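Local coordinates for telomerase reverse transcriptase (Takifugu rubripes, PDB 4LMO), which copies a template in the telomerase RNA to add telomeric DNA repeats to chromosome ends, the chain here being its RNA-binding domain, at residues P66-N71 and S195-I200; N176-L181 and Q199-F204; P74-L79 and Q136-S141; E128-V133 and D210-G215. All coordinates share one frame; numbering follows the deposited sequence.

Contact 1 of 4, residues P66-N71 and S195-I200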
loop_
_atom_site.group_PDB
_atom_site.type_symbol
_atom_site.label_atom_id
_atom_site.label_comp_id
_atom_site.label_asym_id
_atom_site.label_seq_id
_atom_site.Cartn_x
_atom_site.Cartn_y
_atom_site.Cartn_z
ATOM N N PRO A 66 -0.033 25.055 2.946
ATOM C CA PRO A 66 -0.175 25.737 4.237
ATOM C C PRO A 66 0.952 25.340 5.193
ATOM O O PRO A 66 1.557 24.277 5.022
ATOM C CB PRO A 66 -1.516 25.216 4.762
ATOM C CG PRO A 66 -2.281 24.852 3.540
ATOM C CD PRO A 66 -1.260 24.326 2.573
ATOM N N ARG A 67 1.226 26.184 6.185
ATOM C CA ARG A 67 2.350 25.964 7.098
ATOM C C ARG A 67 2.291 24.598 7.785
ATOM O O ARG A 67 3.316 23.926 7.921
ATOM C CB ARG A 67 2.450 27.090 8.134
ATOM C CG ARG A 67 3.837 27.232 8.742
ATOM C CD ARG A 67 3.856 28.201 9.914
ATOM N NE ARG A 67 5.072 28.044 10.713
ATOM C CZ ARG A 67 5.168 27.294 11.810
ATOM N NH1 ARG A 67 4.115 26.621 12.266
ATOM N NH2 ARG A 67 6.322 27.216 12.457
ATOM N N ARG A 68 1.087 24.197 8.196
ATOM C CA ARG A 68 0.847 22.905 8.846
ATOM C C ARG A 68 1.333 21.739 7.985
ATOM O O ARG A 68 2.035 20.848 8.469
ATOM C CB ARG A 68 -0.644 22.739 9.162
ATOM C CG ARG A 68 -0.949 21.708 10.242
ATOM C CD ARG A 68 -2.422 21.326 10.274
ATOM N NE ARG A 68 -3.291 22.394 10.769
ATOM C CZ ARG A 68 -3.713 22.509 12.028
ATOM N NH1 ARG A 68 -3.350 21.622 12.952
ATOM N NH2 ARG A 68 -4.503 23.520 12.368
ATOM N N PHE A 69 0.964 21.765 6.706
ATOM C CA PHE A 69 1.314 20.699 5.773
ATOM C C PHE A 69 2.719 20.860 5.197
ATOM O O PHE A 69 3.349 19.873 4.811
ATOM C CB PHE A 69 0.261 20.589 4.663
ATOM C CG PHE A 69 -1.089 20.134 5.156
ATOM C CD1 PHE A 69 -2.023 21.056 5.625
ATOM C CD2 PHE A 69 -1.422 18.783 5.166
ATOM C CE1 PHE A 69 -3.263 20.639 6.087
ATOM C CE2 PHE A 69 -2.660 18.360 5.625
ATOM C CZ PHE A 69 -3.583 19.290 6.085
ATOM N N PHE A 70 3.208 22.100 5.152
ATOM C CA PHE A 70 4.581 22.371 4.725
ATOM C C PHE A 70 5.600 21.744 5.675
ATOM O O PHE A 70 6.639 21.251 5.241
ATOM C CB PHE A 70 4.844 23.878 4.592
ATOM C CG PHE A 70 6.253 24.210 4.178
ATOM C CD1 PHE A 70 7.159 24.735 5.096
ATOM C CD2 PHE A 70 6.684 23.973 2.873
ATOM C CE1 PHE A 70 8.461 25.031 4.718
ATOM C CE2 PHE A 70 7.984 24.264 2.490
ATOM C CZ PHE A 70 8.873 24.795 3.414
ATOM N N ASN A 71 5.296 21.764 6.969
ATOM C CA ASN A 71 6.182 21.184 7.974
ATOM C C ASN A 71 6.253 19.656 7.932
ATOM O O ASN A 71 7.158 19.061 8.517
ATOM C CB ASN A 71 5.800 21.675 9.371
ATOM C CG ASN A 71 6.096 23.151 9.572
ATOM O OD1 ASN A 71 5.320 23.867 10.201
ATOM N ND2 ASN A 71 7.225 23.615 9.037
ATOM N N SER A 195 -10.904 18.390 16.051
ATOM C CA SER A 195 -11.672 17.894 14.908
ATOM C C SER A 195 -10.866 17.942 13.607
ATOM O O SER A 195 -10.943 17.026 12.786
ATOM C CB SER A 195 -12.970 18.695 14.764
ATOM O OG SER A 195 -13.598 18.459 13.515
ATOM N N TYR A 196 -10.097 19.011 13.430
ATOM C CA TYR A 196 -9.257 19.175 12.247
ATOM C C TYR A 196 -8.034 18.257 12.288
ATOM O O TYR A 196 -7.603 17.743 11.253
ATOM C CB TYR A 196 -8.837 20.638 12.089
ATOM C CG TYR A 196 -8.192 20.964 10.761
ATOM C CD1 TYR A 196 -8.833 20.666 9.556
ATOM C CD2 TYR A 196 -6.947 21.594 10.708
ATOM C CE1 TYR A 196 -8.244 20.971 8.337
ATOM C CE2 TYR A 196 -6.354 21.904 9.494
ATOM C CZ TYR A 196 -7.003 21.590 8.314
ATOM O OH TYR A 196 -6.412 21.899 7.112
ATOM N N ARG A 197 -7.486 18.059 13.486
ATOM C CA ARG A 197 -6.403 17.098 13.703
ATOM C C ARG A 197 -6.867 15.666 13.412
ATOM O O ARG A 197 -6.146 14.894 12.775
ATOM C CB ARG A 197 -5.828 17.240 15.122
ATOM C CG ARG A 197 -4.521 18.024 15.163
ATOM C CD ARG A 197 -4.491 19.129 16.214
ATOM N NE ARG A 197 -4.098 18.672 17.547
ATOM C CZ ARG A 197 -3.525 19.439 18.475
ATOM N NH1 ARG A 197 -3.247 20.714 18.227
ATOM N NH2 ARG A 197 -3.212 18.924 19.656
ATOM N N THR A 198 -8.083 15.340 13.852
ATOM C CA THR A 198 -8.708 14.039 13.596
ATOM C C THR A 198 -8.956 13.827 12.094
ATOM O O THR A 198 -8.738 12.731 11.567
ATOM C CB THR A 198 -10.037 13.892 14.377
ATOM O OG1 THR A 198 -9.842 14.271 15.744
ATOM C CG2 THR A 198 -10.550 12.460 14.333
ATOM N N GLN A 199 -9.409 14.886 11.423
ATOM C CA GLN A 199 -9.664 14.883 9.981
ATOM C C GLN A 199 -8.403 14.548 9.172
ATOM O O GLN A 199 -8.444 13.699 8.277
ATOM C CB GLN A 199 -10.238 16.241 9.560
ATOM C CG GLN A 199 -10.587 16.382 8.084
ATOM C CD GLN A 199 -11.130 17.761 7.750
ATOM O OE1 GLN A 199 -12.161 18.180 8.281
ATOM N NE2 GLN A 199 -10.439 18.473 6.863
ATOM N N ILE A 200 -7.292 15.212 9.498
ATOM C CA ILE A 200 -6.022 14.985 8.803
ATOM C C ILE A 200 -5.518 13.561 9.041
ATOM O O ILE A 200 -5.151 12.864 8.092
ATOM C CB ILE A 200 -4.934 16.011 9.209
ATOM C CG1 ILE A 200 -5.383 17.439 8.890
ATOM C CG2 ILE A 200 -3.627 15.725 8.485
ATOM C CD1 ILE A 200 -4.606 18.507 9.629
#
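R68 and Y196 meet with the arginine turned broadside to the tyrosine's rim: CE2 of Y196 sits over one face of the guanidinium, 3.4 Å from R68 NE, while the two planes stand 82° apart. This is a face-on-edge contact and no parallel cation-pi stack. The arginine reaches this place with CG anti to its own N (chi1 -160°), then folds at chi3, and on the way its methylene CD rests against I200 CD1 at 3.6 Å. That isoleucine methyl also lies over a face of the Y196 ring. Beside the arginine, F69 packs its CZ on I200 CD1 at 3.8 Å, and OH of Y196 lies in the ring plane at the F69 edge, 3.5 Å from CE1. A flat phenyl suits this buried place because its end fits between an aliphatic branch and a phenol. The polar end of R68 is fixed from outside, NH1 donating to L181 O and making a salt bridge to E193. R197 is held by N176 through NH2, with a long, weak ion pair to E193. By similarity, 66-70 and, on the helix, 195-196 belong to regions of this RNA-binding domain that interact with the RNA template. F48 of helix 40-48 and F49 just after it meet the F69 ring, and helix 67-70 packs against both helix 40-48 and the early part of helix 191-220.

Contact 2 of 4, residues N176-L181 and Q199-F204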
loop_
_atom_site.group_PDB
_atom_site.type_symbol
_atom_site.label_atom_id
_atom_site.label_comp_id
_atom_site.label_asym_id
_atom_site.label_seq_id
_atom_site.Cartn_x
_atom_site.Cartn_y
_atom_site.Cartn_z
ATOM N N ASN A 176 -3.740 13.040 19.608
ATOM C CA ASN A 176 -2.782 14.016 20.123
ATOM C C ASN A 176 -1.354 13.495 20.321
ATOM O O ASN A 176 -0.437 14.284 20.555
ATOM C CB ASN A 176 -3.322 14.689 21.389
ATOM C CG ASN A 176 -4.489 15.625 21.100
ATOM O OD1 ASN A 176 -4.641 16.136 19.985
ATOM N ND2 ASN A 176 -5.317 15.863 22.112
ATOM N N ASN A 177 -1.170 12.177 20.219
ATOM C CA ASN A 177 0.164 11.577 20.199
ATOM C C ASN A 177 0.965 12.010 18.972
ATOM O O ASN A 177 2.194 12.045 19.001
ATOM C CB ASN A 177 0.077 10.047 20.233
ATOM C CG ASN A 177 -0.322 9.505 21.597
ATOM O OD1 ASN A 177 -0.482 10.252 22.562
ATOM N ND2 ASN A 177 -0.486 8.191 21.678
ATOM N N CYS A 178 0.252 12.340 17.899
ATOM C CA CYS A 178 0.869 12.741 16.643
ATOM C C CYS A 178 1.164 14.237 16.637
ATOM O O CYS A 178 0.269 15.057 16.395
ATOM C CB CYS A 178 -0.040 12.373 15.467
ATOM S SG CYS A 178 -0.688 10.689 15.518
ATOM N N ASP A 179 2.423 14.581 16.907
ATOM C CA ASP A 179 2.884 15.970 16.909
ATOM C C ASP A 179 2.833 16.590 15.513
ATOM O O ASP A 179 2.614 17.798 15.372
ATOM C CB ASP A 179 4.317 16.064 17.450
ATOM C CG ASP A 179 4.384 16.056 18.974
ATOM O OD1 ASP A 179 3.405 15.655 19.639
ATOM O OD2 ASP A 179 5.440 16.454 19.511
ATOM N N TRP A 180 3.029 15.755 14.493
ATOM C CA TRP A 180 3.115 16.207 13.102
ATOM C C TRP A 180 1.830 16.787 12.563
ATOM O O TRP A 180 1.820 17.382 11.484
ATOM C CB TRP A 180 3.617 15.082 12.204
ATOM C CG TRP A 180 2.659 13.922 12.057
ATOM C CD1 TRP A 180 2.548 12.802 12.874
ATOM C CD2 TRP A 180 1.648 13.727 11.008
ATOM N NE1 TRP A 180 1.570 11.958 12.419
ATOM C CE2 TRP A 180 0.990 12.450 11.306
ATOM C CE3 TRP A 180 1.234 14.456 9.896
ATOM C CZ2 TRP A 180 -0.030 11.944 10.512
ATOM C CZ3 TRP A 180 0.204 13.934 9.101
ATOM C CH2 TRP A 180 -0.410 12.709 9.404
ATOM N N LEU A 181 0.742 16.617 13.313
ATOM C CA LEU A 181 -0.558 17.177 12.951
ATOM C C LEU A 181 -0.704 18.621 13.423
ATOM O O LEU A 181 -1.563 19.359 12.933
ATOM C CB LEU A 181 -1.688 16.348 13.572
ATOM C CG LEU A 181 -1.905 14.885 13.179
ATOM C CD1 LEU A 181 -2.936 14.248 14.100
ATOM C CD2 LEU A 181 -2.345 14.765 11.728
ATOM N N GLN A 199 -9.409 14.886 11.423
ATOM C CA GLN A 199 -9.664 14.883 9.981
ATOM C C GLN A 199 -8.403 14.548 9.172
ATOM O O GLN A 199 -8.444 13.699 8.277
ATOM C CB GLN A 199 -10.238 16.241 9.560
ATOM C CG GLN A 199 -10.587 16.382 8.084
ATOM C CD GLN A 199 -11.130 17.761 7.750
ATOM O OE1 GLN A 199 -12.161 18.180 8.281
ATOM N NE2 GLN A 199 -10.439 18.473 6.863
ATOM N N ILE A 200 -7.292 15.212 9.498
ATOM C CA ILE A 200 -6.022 14.985 8.803
ATOM C C ILE A 200 -5.518 13.561 9.041
ATOM O O ILE A 200 -5.151 12.864 8.092
ATOM C CB ILE A 200 -4.934 16.011 9.209
ATOM C CG1 ILE A 200 -5.383 17.439 8.890
ATOM C CG2 ILE A 200 -3.627 15.725 8.485
ATOM C CD1 ILE A 200 -4.606 18.507 9.629
ATOM N N LEU A 201 -5.515 13.132 10.303
ATOM C CA LEU A 201 -5.063 11.790 10.661
ATOM C C LEU A 201 -5.936 10.707 10.030
ATOM O O LEU A 201 -5.438 9.643 9.652
ATOM C CB LEU A 201 -5.011 11.613 12.183
ATOM C CG LEU A 201 -4.458 10.283 12.718
ATOM C CD1 LEU A 201 -2.966 10.137 12.450
ATOM C CD2 LEU A 201 -4.747 10.143 14.201
ATOM N N GLY A 202 -7.235 10.983 9.925
ATOM C CA GLY A 202 -8.155 10.104 9.214
ATOM C C GLY A 202 -7.689 9.880 7.790
ATOM O O GLY A 202 -7.522 8.736 7.362
ATOM N N GLN A 203 -7.458 10.973 7.063
ATOM C CA GLN A 203 -6.964 10.913 5.686
ATOM C C GLN A 203 -5.713 10.047 5.551
ATOM O O GLN A 203 -5.609 9.243 4.626
ATOM C CB GLN A 203 -6.645 12.310 5.164
ATOM C CG GLN A 203 -7.840 13.128 4.709
ATOM C CD GLN A 203 -7.437 14.544 4.337
ATOM O OE1 GLN A 203 -6.959 15.308 5.178
ATOM N NE2 GLN A 203 -7.622 14.897 3.071
ATOM N N PHE A 204 -4.770 10.222 6.474
ATOM C CA PHE A 204 -3.498 9.509 6.422
ATOM C C PHE A 204 -3.667 8.023 6.736
ATOM O O PHE A 204 -3.218 7.171 5.970
ATOM C CB PHE A 204 -2.467 10.160 7.354
ATOM C CG PHE A 204 -1.215 9.343 7.544
ATOM C CD1 PHE A 204 -0.263 9.249 6.533
ATOM C CD2 PHE A 204 -0.987 8.672 8.740
ATOM C CE1 PHE A 204 0.890 8.497 6.709
ATOM C CE2 PHE A 204 0.162 7.920 8.923
ATOM C CZ PHE A 204 1.104 7.832 7.907
#
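The indole of W180 turns its six-membered edge to the face of F204 in a T-shaped pair, with ring centroids 5.3 Å apart and planes at 74°. CZ2 leads the approach, 3.8 Å from F204 CD2. To bring the ring there, W180 holds CG in the crowded position between its backbone N and carbonyl carbon (chi1 67°), which swings the large side chain round to the helix. L201 runs at about a right angle to it, and its methyl CD1 fills the corner between W180 CZ2 and the thiol of C178, 3.9 Å from SG. L181 goes past I200 in the opposite direction: its CD2 branch touches I200 CG2 at 3.6 Å and also lies over one face of the neighbouring indole, while its other branch, CD1, rests on L201 CB at 3.9 Å. Branched leucines suit such a place, since one methyl can serve each neighbour. The indole has a polar task too, NE1 donating to the carbonyl of L138. Putting a leucine in place of W180 would probably leave L138 O without its donor and the face of F204 without its aromatic edge. Through C178, W180 and L181, the 3-10 and loop region ahead of helix 191-220 thus packs on the long helix of the telomerase RNA-binding domain, and 176-181 belongs to a region that, by similarity, interacts with the RNA template.

Contact 3 of 4, residues P74-L79 and Q136-S141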
loop_
_atom_site.group_PDB
_atom_site.type_symbol
_atom_site.label_atom_id
_atom_site.label_comp_id
_atom_site.label_asym_id
_atom_site.label_seq_id
_atom_site.Cartn_x
_atom_site.Cartn_y
_atom_site.Cartn_z
ATOM N N PRO A 74 9.430 17.103 5.234
ATOM C CA PRO A 74 10.600 16.278 5.560
ATOM C C PRO A 74 10.253 14.834 5.925
ATOM O O PRO A 74 10.979 13.915 5.539
ATOM C CB PRO A 74 11.210 16.998 6.769
ATOM C CG PRO A 74 10.783 18.416 6.610
ATOM C CD PRO A 74 9.388 18.322 6.066
ATOM N N LEU A 75 9.154 14.649 6.653
ATOM C CA LEU A 75 8.709 13.323 7.076
ATOM C C LEU A 75 8.234 12.462 5.919
ATOM O O LEU A 75 8.506 11.259 5.877
ATOM C CB LEU A 75 7.596 13.435 8.115
ATOM C CG LEU A 75 8.029 13.556 9.573
ATOM C CD1 LEU A 75 6.811 13.679 10.478
ATOM C CD2 LEU A 75 8.885 12.363 9.965
ATOM N N PHE A 76 7.516 13.083 4.987
ATOM C CA PHE A 76 6.989 12.368 3.834
ATOM C C PHE A 76 8.064 12.153 2.771
ATOM O O PHE A 76 8.010 11.175 2.018
ATOM C CB PHE A 76 5.749 13.071 3.278
ATOM C CG PHE A 76 4.502 12.826 4.090
ATOM C CD1 PHE A 76 3.637 11.785 3.765
ATOM C CD2 PHE A 76 4.197 13.626 5.188
ATOM C CE1 PHE A 76 2.493 11.550 4.512
ATOM C CE2 PHE A 76 3.051 13.396 5.941
ATOM C CZ PHE A 76 2.198 12.358 5.601
ATOM N N SER A 77 9.045 13.056 2.726
ATOM C CA SER A 77 10.245 12.863 1.916
ATOM C C SER A 77 11.013 11.652 2.432
ATOM O O SER A 77 11.510 10.844 1.646
ATOM C CB SER A 77 11.142 14.101 1.964
ATOM O OG SER A 77 10.464 15.245 1.480
ATOM N N GLN A 78 11.093 11.542 3.757
ATOM C CA GLN A 78 11.720 10.410 4.433
ATOM C C GLN A 78 11.013 9.102 4.079
ATOM O O GLN A 78 11.666 8.104 3.764
ATOM C CB GLN A 78 11.709 10.632 5.947
ATOM C CG GLN A 78 12.548 9.645 6.746
ATOM C CD GLN A 78 12.309 9.738 8.244
ATOM O OE1 GLN A 78 12.526 8.772 8.977
ATOM N NE2 GLN A 78 11.857 10.902 8.708
ATOM N N LEU A 79 9.680 9.125 4.130
ATOM C CA LEU A 79 8.844 7.977 3.776
ATOM C C LEU A 79 9.150 7.473 2.366
ATOM O O LEU A 79 9.323 6.272 2.153
ATOM C CB LEU A 79 7.356 8.339 3.907
ATOM C CG LEU A 79 6.274 7.261 3.748
ATOM C CD1 LEU A 79 4.979 7.700 4.422
ATOM C CD2 LEU A 79 6.019 6.915 2.286
ATOM N N GLN A 136 8.628 6.368 12.091
ATOM C CA GLN A 136 8.005 6.115 13.394
ATOM C C GLN A 136 7.243 7.314 13.969
ATOM O O GLN A 136 6.189 7.139 14.586
ATOM C CB GLN A 136 9.046 5.580 14.393
ATOM C CG GLN A 136 8.601 5.489 15.855
ATOM C CD GLN A 136 7.406 4.573 16.089
ATOM O OE1 GLN A 136 7.200 3.590 15.372
ATOM N NE2 GLN A 136 6.613 4.890 17.109
ATOM N N GLU A 137 7.762 8.522 13.756
ATOM C CA GLU A 137 7.120 9.726 14.285
ATOM C C GLU A 137 5.735 10.000 13.693
ATOM O O GLU A 137 4.932 10.715 14.298
ATOM C CB GLU A 137 8.031 10.961 14.184
ATOM C CG GLU A 137 8.843 11.082 12.906
ATOM C CD GLU A 137 10.260 10.544 13.038
ATOM O OE1 GLU A 137 11.197 11.366 13.154
ATOM O OE2 GLU A 137 10.441 9.307 13.026
ATOM N N LEU A 138 5.455 9.420 12.524
ATOM C CA LEU A 138 4.141 9.539 11.889
ATOM C C LEU A 138 3.054 8.752 12.617
ATOM O O LEU A 138 1.882 9.138 12.588
ATOM C CB LEU A 138 4.194 9.125 10.415
ATOM C CG LEU A 138 4.687 10.141 9.382
ATOM C CD1 LEU A 138 4.708 9.513 7.998
ATOM C CD2 LEU A 138 3.833 11.402 9.369
ATOM N N TRP A 139 3.447 7.653 13.261
ATOM C CA TRP A 139 2.529 6.852 14.076
ATOM C C TRP A 139 2.047 7.607 15.283
ATOM O O TRP A 139 0.921 7.409 15.736
ATOM C CB TRP A 139 3.180 5.542 14.514
ATOM C CG TRP A 139 3.469 4.581 13.385
ATOM C CD1 TRP A 139 4.714 4.133 12.950
ATOM C CD2 TRP A 139 2.496 3.919 12.501
ATOM N NE1 TRP A 139 4.582 3.266 11.896
ATOM C CE2 TRP A 139 3.282 3.095 11.573
ATOM C CE3 TRP A 139 1.109 3.925 12.388
ATOM C CZ2 TRP A 139 2.684 2.321 10.589
ATOM C CZ3 TRP A 139 0.517 3.139 11.392
ATOM C CH2 TRP A 139 1.287 2.356 10.516
ATOM N N GLY A 140 2.897 8.484 15.810
ATOM C CA GLY A 140 2.562 9.280 16.991
ATOM C C GLY A 140 3.011 8.620 18.281
ATOM O O GLY A 140 3.591 9.275 19.148
ATOM N N SER A 141 2.732 7.323 18.401
ATOM C CA SER A 141 3.119 6.529 19.567
ATOM C C SER A 141 3.198 5.041 19.241
ATOM O O SER A 141 2.689 4.590 18.211
ATOM C CB SER A 141 2.134 6.744 20.719
ATOM O OG SER A 141 0.831 6.307 20.367
#
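One face of the F76 ring is covered by L138, whose methyl CD1 lies over it, while the second methyl, CD2, comes to 4.0 Å from the ring atom CE2. The two side chains cross at about a right angle, and the phenyl is carried toward L138 because its CG stands anti to the carbonyl carbon (chi1 -77°). L138 is gripped on other sides as well. L75 passes it in the opposite direction, with CD1 at 3.9 Å from L138 CD2, and L79 sets its own CD1 4.0 Å from L138 CD1. A leucine suits this buried spot, where its forked end meets three apolar neighbours of one helix face, spaced as i, i+1 and i+4. In the mainly helical RNA-binding domain this joins helix 73-85 to the short, weakly bonded helical turn 136-139, which follows helix 119-133. F204 of helix 191-220 also touches L138, and L43 and I44 of helix 40-48 lie against F76. Shortening L75 to an alanine would probably open a gap beside L138 CD2 and cost E137 an apolar neighbour. Toward the surface, L75 CD2 leans on the aliphatic part of E137, the pair CD2 to CG being modelled at a doubtfully short 3.2 Å. E137 is exposed, and its chain bends at chi2.

Contact 4 of 4, residues E128-V133 and D210-G215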
loop_
_atom_site.group_PDB
_atom_site.type_symbol
_atom_site.label_atom_id
_atom_site.label_comp_id
_atom_site.label_asym_id
_atom_site.label_seq_id
_atom_site.Cartn_x
_atom_site.Cartn_y
_atom_site.Cartn_z
ATOM N N GLU A 128 5.879 -5.917 7.687
ATOM C CA GLU A 128 7.300 -5.598 7.534
ATOM C C GLU A 128 7.512 -4.383 6.636
ATOM O O GLU A 128 8.435 -3.596 6.856
ATOM C CB GLU A 128 8.087 -6.799 6.996
ATOM C CG GLU A 128 8.203 -7.980 7.957
ATOM C CD GLU A 128 8.711 -7.589 9.335
ATOM O OE1 GLU A 128 9.679 -6.806 9.431
ATOM O OE2 GLU A 128 8.139 -8.072 10.331
ATOM N N CYS A 129 6.656 -4.245 5.624
ATOM C CA CYS A 129 6.671 -3.082 4.746
ATOM C C CYS A 129 6.338 -1.796 5.505
ATOM O O CYS A 129 6.995 -0.774 5.309
ATOM C CB CYS A 129 5.707 -3.276 3.576
ATOM S SG CYS A 129 6.251 -4.504 2.370
ATOM N N LEU A 130 5.326 -1.857 6.371
ATOM C CA LEU A 130 4.941 -0.710 7.201
ATOM C C LEU A 130 6.078 -0.259 8.118
ATOM O O LEU A 130 6.295 0.941 8.299
ATOM C CB LEU A 130 3.685 -1.019 8.025
ATOM C CG LEU A 130 2.349 -1.108 7.280
ATOM C CD1 LEU A 130 1.338 -1.899 8.091
ATOM C CD2 LEU A 130 1.806 0.272 6.930
ATOM N N LEU A 131 6.802 -1.225 8.679
ATOM C CA LEU A 131 7.934 -0.948 9.564
ATOM C C LEU A 131 9.145 -0.367 8.833
ATOM O O LEU A 131 9.859 0.472 9.383
ATOM C CB LEU A 131 8.342 -2.214 10.328
ATOM C CG LEU A 131 7.470 -2.678 11.501
ATOM C CD1 LEU A 131 7.906 -4.059 11.971
ATOM C CD2 LEU A 131 7.511 -1.684 12.656
ATOM N N ALA A 132 9.373 -0.813 7.599
ATOM C CA ALA A 132 10.536 -0.375 6.824
ATOM C C ALA A 132 10.330 0.977 6.133
ATOM O O ALA A 132 11.297 1.700 5.878
ATOM C CB ALA A 132 10.924 -1.435 5.804
ATOM N N VAL A 133 9.075 1.315 5.843
ATOM C CA VAL A 133 8.761 2.503 5.043
ATOM C C VAL A 133 8.225 3.683 5.869
ATOM O O VAL A 133 8.678 4.815 5.691
ATOM C CB VAL A 133 7.817 2.160 3.862
ATOM C CG1 VAL A 133 7.438 3.406 3.071
ATOM C CG2 VAL A 133 8.468 1.135 2.940
ATOM N N ASP A 210 -5.863 1.894 2.322
ATOM C CA ASP A 210 -6.381 1.825 0.955
ATOM C C ASP A 210 -5.294 2.010 -0.104
ATOM O O ASP A 210 -5.237 1.265 -1.082
ATOM C CB ASP A 210 -7.494 2.857 0.754
ATOM C CG ASP A 210 -8.037 2.860 -0.659
ATOM O OD1 ASP A 210 -8.807 1.938 -1.005
ATOM O OD2 ASP A 210 -7.698 3.786 -1.423
ATOM N N GLY A 211 -4.443 3.010 0.093
ATOM C CA GLY A 211 -3.383 3.312 -0.857
ATOM C C GLY A 211 -2.180 2.413 -0.682
ATOM O O GLY A 211 -1.771 1.727 -1.621
ATOM N N PHE A 212 -1.617 2.409 0.522
ATOM C CA PHE A 212 -0.374 1.689 0.776
ATOM C C PHE A 212 -0.580 0.179 0.902
ATOM O O PHE A 212 -0.113 -0.582 0.051
ATOM C CB PHE A 212 0.366 2.266 1.996
ATOM C CG PHE A 212 1.784 1.780 2.132
ATOM C CD1 PHE A 212 2.794 2.313 1.340
ATOM C CD2 PHE A 212 2.109 0.788 3.050
ATOM C CE1 PHE A 212 4.101 1.864 1.457
ATOM C CE2 PHE A 212 3.413 0.334 3.175
ATOM C CZ PHE A 212 4.410 0.871 2.375
ATOM N N VAL A 213 -1.287 -0.250 1.946
ATOM C CA VAL A 213 -1.460 -1.678 2.235
ATOM C C VAL A 213 -2.127 -2.442 1.088
ATOM O O VAL A 213 -1.570 -3.422 0.583
ATOM C CB VAL A 213 -2.196 -1.904 3.575
ATOM C CG1 VAL A 213 -2.666 -3.349 3.716
ATOM C CG2 VAL A 213 -1.291 -1.518 4.739
ATOM N N VAL A 214 -3.299 -1.976 0.664
ATOM C CA VAL A 214 -4.024 -2.596 -0.452
ATOM C C VAL A 214 -3.228 -2.517 -1.762
ATOM O O VAL A 214 -3.267 -3.445 -2.575
ATOM C CB VAL A 214 -5.442 -2.000 -0.601
ATOM C CG1 VAL A 214 -6.072 -2.375 -1.935
ATOM C CG2 VAL A 214 -6.321 -2.461 0.554
ATOM N N GLY A 215 -2.498 -1.420 -1.946
ATOM C CA GLY A 215 -1.596 -1.260 -3.090
ATOM C C GLY A 215 -0.585 -2.389 -3.190
ATOM O O GLY A 215 -0.392 -2.969 -4.258
#
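F212 presses its ring end against V133, and this is the closer-packed part of the contact: CZ of F212 lies 3.9 Å from V133 CB, with both valine methyls nearby. L130 closes in from another direction, sliding past the ring so that its CD2 meets F212 CD2, also at 3.9 Å. With CG anti to its backbone N (chi1 -167°), the phenylalanine reaches across to the other helix, a distance well suited to its length, since the two short helical segments stay 11.1 Å apart at their axes. They cross at 130° between their N-to-C directions, as two helices of a mainly helical RNA-binding domain, and helix 191-220 widens to a pi-type turn at 210-213. The packing thins beyond the ring. V213 CG2 reaches L130 CD2 only at 4.2 Å, and the closest side-chain approach of C129, from CB to F212 CE2, is 4.3 Å. All five touching residues are buried and apolar or nearly so, and no hydrogen bond links the segments. Away from the contact D210 and L131 are exposed; L131 touches R145 and F149 of helix 142-158. Y88 meets C129 and V133, while L25 touches F212.

How the contacts relate
Contacts 1, 2 and 4 all draw on helix 191-220, taken in order along its length, while contact 3 links contact 2 to contact 4 and merely adjoins contact 1 in the sequence. Contacts 1 and 2 share I200, have centres 7 Å apart and are stitched by polar links between R68 and L181 and between R197 and N176. Contact 2 touches contact 3 at about 11 Å between centres, where N177 ND2 lies 2.6 Å from S141 OG, a probable hydrogen bond. Contact 3 in turn meets contact 4, their centres about 13 Å apart, by packing of L79 and W139 against V133 and L130. Contacts 1 and 4 do not touch, their centres being about 22 Å apart. Contacts 1 and 2 include segments that, by similarity, interact with template RNA.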